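PDB 7A9J: Cfl from Pectobacterium brasiliense, which probably activates carboxylic acids such as coronafacic acid at the expense of ATP, as a ligase of the AMP-binding enzyme family. Local coordinates for residues I69-R74 and N177-E182; H287-N292 and L300-T305; N442-H447 and S453-V458. The protein carries 1 engineered substitution. All blocks are in the same frame, centred on the assembly; numbering follows the deposited sequence.

Contact 1 (I69-R74 and N177-E182); sequences IKKGDR and NIYTDE
Lys-71 reaches across from the loop 69-74 and puts its ammonium group between two oxygens of the segment 177-182. Its NZ forms a salt bridge to Glu-182 OE2 at 2.6 Å, entering on the syn lone pair of that oxygen, the side of OE1. The same nitrogen donates to the backbone Asn-177 O at 2.8 Å, nearly in line with the carbonyl bond (C=O...N angle 167°). The ring of Tyr-179 meets the ammonium group with its edge, NZ lying 3.8 Å from CD2 and close to the ring plane, so this is not a cation-pi contact. Further back along the lysine, CD brushes the CD1 methyl of Ile-178 at 4.2 Å. The chain leaves the backbone with CG opposite the backbone N (chi1 177°) and bends at chi3, 83°, crossing the glutamate side chain at about a right angle.

The carboxylate is held from its other end too: Tyr-179 N donates to Glu-182 OE1 at 2.9 Å, from above the carboxylate plane, within a type I turn from Tyr-179 to Glu-182. On the lysine side, a type II turn from Lys-70 to Asp-73 places Lys-71 at its second position, and Asp-73 OD2 takes the N-H of Lys-70. Both loops lead into strands, 74-78 and 183-188, so the bridge joins the approaches to two different sheets at the surface. With one glutamate oxygen on the lysine and the other on a backbone N-H, the carboxylate's rotation should be fixed, and both partners would be expected to stay charged.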
loop_
_atom_site.group_PDB
_atom_site.type_symbol
_atom_site.label_atom_id
_atom_site.label_comp_id
_atom_site.label_asym_id
_atom_site.label_seq_id
_atom_site.Cartn_x
_atom_site.Cartn_y
_atom_site.Cartn_z
ATOM N N ILE A 69 10.004 10.407 28.485
ATOM C CA ILE A 69 8.880 10.144 27.590
ATOM C C ILE A 69 7.805 9.400 28.378
ATOM O O ILE A 69 8.104 8.499 29.180
ATOM C CB ILE A 69 9.334 9.356 26.357
ATOM C CG1 ILE A 69 10.389 10.177 25.605
ATOM C CG2 ILE A 69 8.168 9.129 25.434
ATOM C CD1 ILE A 69 10.020 11.651 25.418
ATOM N N LYS A 70 6.559 9.841 28.226
ATOM C CA LYS A 70 5.437 9.373 29.030
ATOM C C LYS A 70 4.336 8.931 28.088
ATOM O O LYS A 70 4.333 9.309 26.922
ATOM C CB LYS A 70 4.883 10.472 29.951
ATOM C CG LYS A 70 5.949 11.195 30.765
ATOM C CD LYS A 70 5.339 12.075 31.851
ATOM C CE LYS A 70 6.424 12.651 32.775
ATOM N NZ LYS A 70 7.289 11.585 33.383
ATOM N N LYS A 71 3.417 8.108 28.601
ATOM C CA LYS A 71 2.195 7.772 27.868
ATOM C C LYS A 71 1.551 9.050 27.339
ATOM O O LYS A 71 1.384 10.011 28.089
ATOM C CB LYS A 71 1.224 7.038 28.808
ATOM C CG LYS A 71 -0.107 6.707 28.152
ATOM C CD LYS A 71 -0.826 5.567 28.868
ATOM C CE LYS A 71 -1.579 6.067 30.046
ATOM N NZ LYS A 71 -2.714 5.148 30.413
ATOM N N GLY A 72 1.193 9.061 26.045
ATOM C CA GLY A 72 0.572 10.202 25.402
ATOM C C GLY A 72 1.515 11.176 24.708
ATOM O O GLY A 72 1.056 11.984 23.888
ATOM N N ASP A 73 2.810 11.140 25.021
ATOM C CA ASP A 73 3.781 11.925 24.271
ATOM C C ASP A 73 3.870 11.417 22.832
ATOM O O ASP A 73 3.760 10.221 22.572
ATOM C CB ASP A 73 5.173 11.833 24.919
ATOM C CG ASP A 73 5.265 12.558 26.258
ATOM O OD1 ASP A 73 4.364 13.355 26.619
ATOM O OD2 ASP A 73 6.267 12.322 26.963
ATOM N N ARG A 74 4.142 12.322 21.903
ATOM C CA ARG A 74 4.177 11.984 20.482
ATOM C C ARG A 74 5.627 11.922 20.021
ATOM O O ARG A 74 6.406 12.832 20.267
ATOM C CB ARG A 74 3.347 12.988 19.666
ATOM C CG ARG A 74 1.923 13.013 20.254
ATOM C CD ARG A 74 1.052 13.901 19.505
ATOM N NE ARG A 74 -0.307 13.929 20.006
ATOM C CZ ARG A 74 -1.243 14.716 19.476
ATOM N NH1 ARG A 74 -0.917 15.512 18.462
ATOM N NH2 ARG A 74 -2.484 14.734 19.960
ATOM N N ASN A 177 0.332 0.970 31.999
ATOM C CA ASN A 177 -1.118 0.771 31.972
ATOM C C ASN A 177 -1.650 1.335 30.660
ATOM O O ASN A 177 -1.806 2.554 30.513
ATOM C CB ASN A 177 -1.771 1.413 33.177
ATOM C CG ASN A 177 -1.295 0.784 34.448
ATOM O OD1 ASN A 177 -1.348 -0.444 34.591
ATOM N ND2 ASN A 177 -0.748 1.594 35.344
ATOM N N ILE A 178 -1.891 0.442 29.710
ATOM C CA ILE A 178 -2.306 0.792 28.338
ATOM C C ILE A 178 -3.751 0.347 28.182
ATOM O O ILE A 178 -4.079 -0.792 28.518
ATOM C CB ILE A 178 -1.435 0.102 27.266
ATOM C CG1 ILE A 178 0.068 0.367 27.445
ATOM C CG2 ILE A 178 -1.879 0.496 25.854
ATOM C CD1 ILE A 178 0.447 1.779 27.584
ATOM N N TYR A 179 -4.625 1.240 27.684
ATOM C CA TYR A 179 -6.048 0.954 27.534
ATOM C C TYR A 179 -6.423 1.070 26.068
ATOM O O TYR A 179 -5.789 1.812 25.327
ATOM C CB TYR A 179 -6.911 1.918 28.359
ATOM C CG TYR A 179 -6.587 1.815 29.818
ATOM C CD1 TYR A 179 -7.141 0.816 30.579
ATOM C CD2 TYR A 179 -5.662 2.679 30.421
ATOM C CE1 TYR A 179 -6.817 0.685 31.931
ATOM C CE2 TYR A 179 -5.345 2.548 31.748
ATOM C CZ TYR A 179 -5.927 1.549 32.494
ATOM O OH TYR A 179 -5.619 1.415 33.826
ATOM N N THR A 180 -7.376 0.260 25.616
ATOM C CA THR A 180 -7.545 0.173 24.162
ATOM C C THR A 180 -8.119 1.446 23.556
ATOM O O THR A 180 -7.871 1.705 22.378
ATOM C CB THR A 180 -8.407 -1.024 23.772
ATOM O OG1 THR A 180 -9.680 -0.890 24.406
ATOM C CG2 THR A 180 -7.757 -2.294 24.272
ATOM N N ASP A 181 -8.795 2.295 24.340
ATOM C CA ASP A 181 -9.286 3.539 23.749
ATOM C C ASP A 181 -8.209 4.625 23.618
ATOM O O ASP A 181 -8.473 5.675 22.997
ATOM C CB ASP A 181 -10.476 4.063 24.573
ATOM C CG ASP A 181 -10.141 4.235 26.035
ATOM O OD1 ASP A 181 -10.366 5.333 26.551
ATOM O OD2 ASP A 181 -9.665 3.267 26.669
ATOM N N GLU A 182 -7.018 4.438 24.185
ATOM C CA GLU A 182 -6.011 5.496 24.116
ATOM C C GLU A 182 -5.387 5.615 22.737
ATOM O O GLU A 182 -5.318 4.647 21.964
ATOM C CB GLU A 182 -4.915 5.262 25.174
ATOM C CG GLU A 182 -5.504 5.428 26.526
ATOM C CD GLU A 182 -4.535 5.041 27.654
ATOM O OE1 GLU A 182 -3.820 4.013 27.506
ATOM O OE2 GLU A 182 -4.505 5.774 28.648
#

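Contact 2 (H287-N292 and L300-T305); sequences HKIIKN and LDLSET
Ile-289 has its CG2 methyl opposite the backbone N and CG1 opposite the carbonyl carbon (chi1 -74°), which turns CG2 out from the helix toward the segment 300-305. Leu-302 answers with CG set opposite its own carbonyl carbon (chi1 -63°), and its CD1 comes to 4.1 Å from Ile-289 CG2. Leu-300 adds a looser touch to the same methyl, through CD2 at 4.5 Å.

This is the return of the chain from helix 283-294 to strand 306-311, which lies parallel to and beside strand 278-281 in the large AMP-binding domain; the two leucines lay the connection against the helix before the strand begins. Helix 316-326 joins the cluster, with Phe-326 on Ile-289 and Phe-322 on Leu-302, while Leu-271 of helix 267-274 packs on Leu-300.

Asp-301, exposed between the two buried leucines, shapes the loop. Its OD1 accepts Ser-303 N at 3.0 Å, which closes an Asx turn; Ser-303 OG also approaches this oxygen on its syn side, at a distance short enough to leave its exact length doubtful. The type I turn from Leu-302 to Thr-305 follows directly, with Thr-305 N hydrogen-bonded to Leu-302 O at 3.0 Å.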
loop_
_atom_site.group_PDB
_atom_site.type_symbol
_atom_site.label_atom_id
_atom_site.label_comp_id
_atom_site.label_asym_id
_atom_site.label_seq_id
_atom_site.Cartn_x
_atom_site.Cartn_y
_atom_site.Cartn_z
ATOM N N HIS A 287 5.079 -4.911 -11.615
ATOM C CA HIS A 287 5.398 -4.624 -13.017
ATOM C C HIS A 287 6.901 -4.634 -13.245
ATOM O O HIS A 287 7.390 -5.170 -14.251
ATOM C CB HIS A 287 4.815 -3.267 -13.406
ATOM C CG HIS A 287 3.416 -3.335 -13.934
ATOM N ND1 HIS A 287 2.365 -2.654 -13.348
ATOM C CD2 HIS A 287 2.884 -4.011 -14.981
ATOM C CE1 HIS A 287 1.245 -2.922 -14.001
ATOM N NE2 HIS A 287 1.533 -3.739 -15.000
ATOM N N LYS A 288 7.653 -4.033 -12.315
ATOM C CA LYS A 288 9.107 -4.021 -12.429
ATOM C C LYS A 288 9.679 -5.422 -12.321
ATOM O O LYS A 288 10.603 -5.782 -13.057
ATOM C CB LYS A 288 9.715 -3.142 -11.348
ATOM C CG LYS A 288 9.254 -1.692 -11.425
ATOM C CD LYS A 288 9.482 -0.949 -10.103
ATOM C CE LYS A 288 10.737 -0.101 -10.165
ATOM N NZ LYS A 288 10.411 1.353 -10.061
ATOM N N ILE A 289 9.130 -6.231 -11.415
ATOM C CA ILE A 289 9.608 -7.597 -11.282
ATOM C C ILE A 289 9.395 -8.360 -12.597
ATOM O O ILE A 289 10.287 -9.074 -13.078
ATOM C CB ILE A 289 8.919 -8.225 -10.062
ATOM C CG1 ILE A 289 9.587 -7.607 -8.800
ATOM C CG2 ILE A 289 9.097 -9.722 -10.038
ATOM C CD1 ILE A 289 8.869 -7.906 -7.513
ATOM N N ILE A 290 8.245 -8.143 -13.227
ATOM C CA ILE A 290 7.941 -8.767 -14.513
ATOM C C ILE A 290 8.932 -8.300 -15.564
ATOM O O ILE A 290 9.470 -9.098 -16.344
ATOM C CB ILE A 290 6.499 -8.438 -14.929
ATOM C CG1 ILE A 290 5.508 -9.104 -13.963
ATOM C CG2 ILE A 290 6.242 -8.774 -16.438
ATOM C CD1 ILE A 290 4.092 -8.566 -14.097
ATOM N N LYS A 291 9.178 -6.992 -15.605
ATOM C CA LYS A 291 10.021 -6.457 -16.663
ATOM C C LYS A 291 11.457 -6.953 -16.545
ATOM O O LYS A 291 12.120 -7.170 -17.559
ATOM C CB LYS A 291 9.978 -4.933 -16.644
ATOM C CG LYS A 291 10.709 -4.335 -17.855
ATOM C CD LYS A 291 10.592 -2.819 -17.949
ATOM C CE LYS A 291 9.428 -2.397 -18.829
ATOM N NZ LYS A 291 9.645 -1.011 -19.320
ATOM N N ASN A 292 11.944 -7.168 -15.323
ATOM C CA ASN A 292 13.310 -7.653 -15.146
ATOM C C ASN A 292 13.512 -9.035 -15.766
ATOM O O ASN A 292 14.617 -9.357 -16.217
ATOM C CB ASN A 292 13.657 -7.684 -13.663
ATOM C CG ASN A 292 13.723 -6.302 -13.065
ATOM O OD1 ASN A 292 13.709 -5.296 -13.787
ATOM N ND2 ASN A 292 13.806 -6.238 -11.737
ATOM N N LEU A 300 13.541 -16.250 -12.223
ATOM C CA LEU A 300 13.068 -16.250 -10.855
ATOM C C LEU A 300 11.778 -17.060 -10.789
ATOM O O LEU A 300 10.839 -16.812 -11.559
ATOM C CB LEU A 300 12.851 -14.811 -10.398
ATOM C CG LEU A 300 12.136 -14.589 -9.080
ATOM C CD1 LEU A 300 13.016 -15.061 -7.960
ATOM C CD2 LEU A 300 11.855 -13.109 -8.972
ATOM N N ASP A 301 11.729 -17.999 -9.849
ATOM C CA ASP A 301 10.584 -18.888 -9.646
ATOM C C ASP A 301 9.695 -18.328 -8.534
ATOM O O ASP A 301 9.973 -18.521 -7.342
ATOM C CB ASP A 301 11.067 -20.293 -9.298
ATOM C CG ASP A 301 9.921 -21.282 -9.087
ATOM O OD1 ASP A 301 8.757 -20.921 -9.320
ATOM O OD2 ASP A 301 10.193 -22.430 -8.673
ATOM N N LEU A 302 8.616 -17.660 -8.931
ATOM C CA LEU A 302 7.614 -17.149 -8.006
ATOM C C LEU A 302 6.357 -18.006 -7.989
ATOM O O LEU A 302 5.341 -17.570 -7.433
ATOM C CB LEU A 302 7.227 -15.704 -8.344
ATOM C CG LEU A 302 8.361 -14.674 -8.238
ATOM C CD1 LEU A 302 7.736 -13.308 -8.465
ATOM C CD2 LEU A 302 8.975 -14.806 -6.829
ATOM N N SER A 303 6.413 -19.226 -8.554
ATOM C CA SER A 303 5.197 -20.034 -8.698
ATOM C C SER A 303 4.605 -20.441 -7.346
ATOM O O SER A 303 3.378 -20.550 -7.225
ATOM C CB SER A 303 5.476 -21.283 -9.562
ATOM O OG SER A 303 6.505 -22.067 -8.991
ATOM N N GLU A 304 5.439 -20.680 -6.334
ATOM C CA GLU A 304 4.977 -21.016 -4.987
ATOM C C GLU A 304 4.811 -19.792 -4.082
ATOM O O GLU A 304 4.421 -19.944 -2.918
ATOM C CB GLU A 304 5.940 -21.984 -4.309
ATOM C CG GLU A 304 5.992 -23.389 -4.906
ATOM C CD GLU A 304 4.713 -24.163 -4.646
ATOM O OE1 GLU A 304 4.308 -24.946 -5.530
ATOM O OE2 GLU A 304 4.108 -23.986 -3.558
ATOM N N THR A 305 5.134 -18.602 -4.572
ATOM C CA THR A 305 5.128 -17.396 -3.751
ATOM C C THR A 305 3.792 -16.683 -3.872
ATOM O O THR A 305 3.238 -16.555 -4.972
ATOM C CB THR A 305 6.249 -16.451 -4.182
ATOM O OG1 THR A 305 7.497 -17.175 -4.202
ATOM C CG2 THR A 305 6.353 -15.220 -3.204
#

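Contact 3 (N442-H447 and S453-V458); sequences NTLIQH and SVVFSV
Leu-444, on helix 437-445, drops its side chain onto Ser-453 and Val-455 of strand 450-460, the helix packing on one face of the mixed sheet in the small C-terminal domain of this AMP-binding enzyme. The strand is an outermost one of the four in that sheet, and alternate residues, Ser-453 and Val-455, face the helix while Val-454 between them points the other way. The tight part is gathered round one methyl. Leu-444 CD1 lies 3.2 Å from Ser-453 OG, a close carbon-oxygen contact, and 3.8 Å from Val-455 CG2. With CG opposite the carbonyl carbon (chi1 -75°), the leucine reaches out over the valine, and its CB also sits 4.1 Å from Ser-453 CB. Ser-453 OG is not left without a polar partner under this methyl: it is hydrogen-bonded to Leu-470 O of the neighbouring strand 464-473. Ile-484 of helix 481-491 packs on Leu-444 as well.

Past Leu-444 the contact loosens. Ile-445 is the next residue, yet its side chain comes no closer than 5.5 Å to the strand segment, and Gln-446 is exposed. The NE2 of that glutamine is hydrogen-bonded to Gln-320 OE1 of helix 316-326, and it also donates to Asn-442 O at 3.0 Å, with the carbonyl oxygen lying just 7° out of the plane of the glutamine amide.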
loop_
_atom_site.group_PDB
_atom_site.type_symbol
_atom_site.label_atom_id
_atom_site.label_comp_id
_atom_site.label_asym_id
_atom_site.label_seq_id
_atom_site.Cartn_x
_atom_site.Cartn_y
_atom_site.Cartn_z
ATOM N N ASN A 442 -10.320 -3.931 -20.682
ATOM C CA ASN A 442 -10.106 -5.329 -20.330
ATOM C C ASN A 442 -10.466 -6.252 -21.482
ATOM O O ASN A 442 -9.775 -7.237 -21.730
ATOM C CB ASN A 442 -10.896 -5.709 -19.079
ATOM C CG ASN A 442 -10.707 -7.176 -18.711
ATOM O OD1 ASN A 442 -9.615 -7.600 -18.299
ATOM N ND2 ASN A 442 -11.762 -7.966 -18.879
ATOM N N THR A 443 -11.521 -5.926 -22.224
ATOM C CA THR A 443 -11.890 -6.729 -23.383
ATOM C C THR A 443 -10.839 -6.625 -24.480
ATOM O O THR A 443 -10.439 -7.631 -25.070
ATOM C CB THR A 443 -13.257 -6.269 -23.899
ATOM O OG1 THR A 443 -14.233 -6.514 -22.881
ATOM C CG2 THR A 443 -13.629 -7.042 -25.174
ATOM N N LEU A 444 -10.399 -5.398 -24.775
ATOM C CA LEU A 444 -9.476 -5.162 -25.883
ATOM C C LEU A 444 -8.185 -5.934 -25.705
ATOM O O LEU A 444 -7.719 -6.618 -26.625
ATOM C CB LEU A 444 -9.181 -3.662 -25.996
ATOM C CG LEU A 444 -10.308 -2.824 -26.589
ATOM C CD1 LEU A 444 -10.022 -1.358 -26.363
ATOM C CD2 LEU A 444 -10.504 -3.128 -28.079
ATOM N N ILE A 445 -7.594 -5.849 -24.516
ATOM C CA ILE A 445 -6.293 -6.466 -24.309
ATOM C C ILE A 445 -6.325 -8.009 -24.411
ATOM O O ILE A 445 -5.275 -8.634 -24.617
ATOM C CB ILE A 445 -5.724 -5.972 -22.960
ATOM C CG1 ILE A 445 -4.212 -6.207 -22.895
ATOM C CG2 ILE A 445 -6.391 -6.702 -21.806
ATOM C CD1 ILE A 445 -3.605 -5.856 -21.555
ATOM N N GLN A 446 -7.498 -8.651 -24.308
ATOM C CA GLN A 446 -7.550 -10.098 -24.499
ATOM C C GLN A 446 -7.178 -10.496 -25.918
ATOM O O GLN A 446 -6.741 -11.637 -26.143
ATOM C CB GLN A 446 -8.945 -10.648 -24.172
ATOM C CG GLN A 446 -9.430 -10.338 -22.775
ATOM C CD GLN A 446 -8.342 -10.553 -21.746
ATOM O OE1 GLN A 446 -7.676 -11.595 -21.740
ATOM N NE2 GLN A 446 -8.111 -9.541 -20.911
ATOM N N HIS A 447 -7.349 -9.589 -26.881
ATOM C CA HIS A 447 -6.968 -9.904 -28.247
ATOM C C HIS A 447 -5.468 -10.165 -28.320
ATOM O O HIS A 447 -4.669 -9.488 -27.663
ATOM C CB HIS A 447 -7.369 -8.770 -29.186
ATOM C CG HIS A 447 -7.550 -9.224 -30.592
ATOM N ND1 HIS A 447 -6.513 -9.258 -31.500
ATOM C CD2 HIS A 447 -8.633 -9.723 -31.233
ATOM C CE1 HIS A 447 -6.960 -9.723 -32.653
ATOM N NE2 HIS A 447 -8.242 -10.014 -32.520
ATOM N N SER A 453 -3.949 -0.910 -24.192
ATOM C CA SER A 453 -5.017 -0.071 -24.696
ATOM C C SER A 453 -5.442 0.870 -23.585
ATOM O O SER A 453 -5.368 0.517 -22.405
ATOM C CB SER A 453 -6.197 -0.926 -25.172
ATOM O OG SER A 453 -7.292 -0.078 -25.445
ATOM N N VAL A 454 -5.859 2.077 -23.960
ATOM C CA VAL A 454 -6.486 3.013 -23.034
ATOM C C VAL A 454 -7.720 3.580 -23.745
ATOM O O VAL A 454 -7.633 3.981 -24.917
ATOM C CB VAL A 454 -5.542 4.164 -22.628
ATOM C CG1 VAL A 454 -6.265 5.149 -21.733
ATOM C CG2 VAL A 454 -4.305 3.649 -21.869
ATOM N N VAL A 455 -8.867 3.606 -23.045
ATOM C CA VAL A 455 -10.134 4.089 -23.617
ATOM C C VAL A 455 -10.545 5.367 -22.891
ATOM O O VAL A 455 -10.422 5.458 -21.670
ATOM C CB VAL A 455 -11.232 3.006 -23.530
ATOM C CG1 VAL A 455 -12.623 3.560 -23.919
ATOM C CG2 VAL A 455 -10.880 1.806 -24.387
ATOM N N PHE A 456 -11.001 6.377 -23.644
ATOM C CA PHE A 456 -11.427 7.635 -23.049
ATOM C C PHE A 456 -12.453 8.265 -23.992
ATOM O O PHE A 456 -12.741 7.738 -25.067
ATOM C CB PHE A 456 -10.274 8.626 -22.857
ATOM C CG PHE A 456 -9.470 8.921 -24.142
ATOM C CD1 PHE A 456 -8.402 8.118 -24.499
ATOM C CD2 PHE A 456 -9.774 10.042 -24.975
ATOM C CE1 PHE A 456 -7.667 8.358 -25.642
ATOM C CE2 PHE A 456 -8.988 10.312 -26.136
ATOM C CZ PHE A 456 -7.959 9.473 -26.468
ATOM N N SER A 457 -13.027 9.370 -23.571
ATOM C CA SER A 457 -13.942 10.037 -24.484
ATOM C C SER A 457 -13.491 11.459 -24.766
ATOM O O SER A 457 -12.686 12.041 -24.032
ATOM C CB SER A 457 -15.395 10.043 -23.936
ATOM O OG SER A 457 -15.488 10.919 -22.811
ATOM N N VAL A 458 -14.044 11.993 -25.853
ATOM C CA VAL A 458 -13.860 13.389 -26.229
ATOM C C VAL A 458 -15.233 13.996 -26.406
ATOM O O VAL A 458 -16.224 13.289 -26.663
ATOM C CB VAL A 458 -12.988 13.545 -27.505
ATOM C CG1 VAL A 458 -11.558 13.009 -27.135
ATOM C CG2 VAL A 458 -13.535 12.779 -28.680
#

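The three contacts follow one another along the chain without interleaving. Contacts 1 and 2 both fall in the AMP-binding range, yet their centres are 42 Å apart, on opposite sides of the chain's centre: one at the surface, the other buried beside strand 306-311. Contact 3 belongs to the C-terminal domain, 52 Å from contact 1 between centres. Contacts 2 and 3 come closer, with nearest atoms about 9 Å apart, and helix 316-326, which packs on contact 2, also carries Gln-320, the partner of Gln-446 in contact 3. That helix of the large domain thus faces the C-terminal domain in this crystal form; the relative orientation of the two domains changes during catalysis in this family.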